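PDB 3GAA: proteasome assembly chaperone family protein from Thermoplasma acidophilum, which is of unknown function but belongs to the proteasome assembly chaperone (PAC2) family, so it may act as a chaperone of that kind. Local coordinates for residues A198-S201 against I202-I206. Sequence-based numbering, arbitrary orientation.
Sequences AVLS and IIEAI
The carboxylate of E204 meets L200 at a corner: CD1 of L200 sits 3.7 Å from OE2 of E204, somewhat above the carboxylate plane, with CG of L200 higher on the same side. OE1 is the farther oxygen from the leucine. The two side chains slant across each other one turn apart; L200 sends CG anti to its backbone N (chi1 171°), which swings its branched end over beside E204, and CD1 comes to 4.0 Å from CG of E204. With an alanine here CD1 and CG are gone, and the carboxylate arm of E204 would probably be freer to swing. All this belongs to helix 196-210, which lies against strands 181-190 and 121-130 of the mixed sheet and beside helix 39-51. Backbone i to i+4 bonds run along the helix, among them I203 N to V199 O at 3.0 Å. A205 N reaches S201 O at 2.8 Å, while the bond from E204 N to L200 O is the most bent, at 143° at the hydrogen. On the inward side, V199 CG1 and I203 CG1 face each other at 4.3 Å, continuing onto L42 and I47, and I202 reaches A43, T187 and M125. S201 turns OG back beside its own N (chi1 -57°), where it hydrogen-bonds the carbonyl oxygen of G197, one turn earlier.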
loop_
_atom_site.group_PDB
_atom_site.type_symbol
_atom_site.label_atom_id
_atom_site.label_comp_id
_atom_site.label_asym_id
_atom_site.label_seq_id
_atom_site.Cartn_x
_atom_site.Cartn_y
_atom_site.Cartn_z
ATOM N N ALA A 198 -23.448 -41.870 -18.536
ATOM C CA ALA A 198 -22.707 -40.651 -18.836
ATOM C C ALA A 198 -21.466 -40.651 -17.921
ATOM O O ALA A 198 -20.319 -40.645 -18.373
ATOM C CB ALA A 198 -23.567 -39.428 -18.606
ATOM N N VAL A 199 -21.703 -40.744 -16.630
ATOM C CA VAL A 199 -20.628 -40.790 -15.720
ATOM C C VAL A 199 -19.653 -41.951 -16.013
ATOM O O VAL A 199 -18.483 -41.760 -16.013
ATOM C CB VAL A 199 -21.157 -40.832 -14.284
ATOM C CG1 VAL A 199 -19.971 -41.030 -13.271
ATOM C CG2 VAL A 199 -21.883 -39.527 -14.013
ATOM N N LEU A 200 -20.153 -43.144 -16.286
ATOM C CA LEU A 200 -19.287 -44.266 -16.577
ATOM C C LEU A 200 -18.340 -43.989 -17.734
ATOM O O LEU A 200 -17.167 -44.219 -17.598
ATOM C CB LEU A 200 -20.098 -45.513 -16.832
ATOM C CG LEU A 200 -19.269 -46.693 -17.349
ATOM C CD1 LEU A 200 -18.118 -47.099 -16.366
ATOM C CD2 LEU A 200 -20.226 -47.823 -17.618
ATOM N N SER A 201 -18.814 -43.426 -18.833
ATOM C CA SER A 201 -17.932 -43.123 -19.964
ATOM C C SER A 201 -16.800 -42.157 -19.673
ATOM O O SER A 201 -15.659 -42.321 -20.220
ATOM C CB SER A 201 -18.715 -42.469 -21.041
ATOM O OG SER A 201 -19.763 -43.313 -21.406
ATOM N N ILE A 202 -17.138 -41.125 -18.883
ATOM C CA ILE A 202 -16.184 -40.113 -18.497
ATOM C C ILE A 202 -15.125 -40.780 -17.644
ATOM O O ILE A 202 -13.940 -40.509 -17.834
ATOM C CB ILE A 202 -16.848 -38.924 -17.711
ATOM C CG1 ILE A 202 -16.853 -37.584 -18.491
ATOM C CG2 ILE A 202 -16.052 -38.596 -16.438
ATOM C CD1 ILE A 202 -17.616 -37.534 -19.769
ATOM N N ILE A 203 -15.538 -41.667 -16.722
ATOM C CA ILE A 203 -14.580 -42.383 -15.857
ATOM C C ILE A 203 -13.669 -43.309 -16.684
ATOM O O ILE A 203 -12.509 -43.552 -16.354
ATOM C CB ILE A 203 -15.253 -43.215 -14.683
ATOM C CG1 ILE A 203 -15.862 -42.321 -13.603
ATOM C CG2 ILE A 203 -14.231 -44.028 -13.988
ATOM C CD1 ILE A 203 -15.025 -41.168 -13.290
ATOM N N GLU A 204 -14.197 -43.844 -17.758
ATOM C CA GLU A 204 -13.392 -44.708 -18.567
ATOM C C GLU A 204 -12.429 -43.888 -19.386
ATOM O O GLU A 204 -11.298 -44.317 -19.609
ATOM C CB GLU A 204 -14.282 -45.493 -19.496
ATOM C CG GLU A 204 -15.064 -46.579 -18.825
ATOM C CD GLU A 204 -15.640 -47.626 -19.817
ATOM O OE1 GLU A 204 -15.269 -47.623 -21.039
ATOM O OE2 GLU A 204 -16.455 -48.478 -19.343
ATOM N N ALA A 205 -12.901 -42.736 -19.879
ATOM C CA ALA A 205 -12.028 -41.723 -20.535
ATOM C C ALA A 205 -10.830 -41.430 -19.619
ATOM O O ALA A 205 -9.674 -41.620 -19.986
ATOM C CB ALA A 205 -12.798 -40.446 -20.823
ATOM N N ILE A 206 -11.115 -41.047 -18.392
ATOM C CA ILE A 206 -10.043 -40.751 -17.496
ATOM C C ILE A 206 -9.078 -41.923 -17.304
ATOM O O ILE A 206 -7.878 -41.699 -17.260
ATOM C CB ILE A 206 -10.563 -40.292 -16.192
ATOM C CG1 ILE A 206 -11.168 -38.910 -16.370
ATOM C CG2 ILE A 206 -9.456 -40.251 -15.167
ATOM C CD1 ILE A 206 -11.899 -38.548 -15.147
#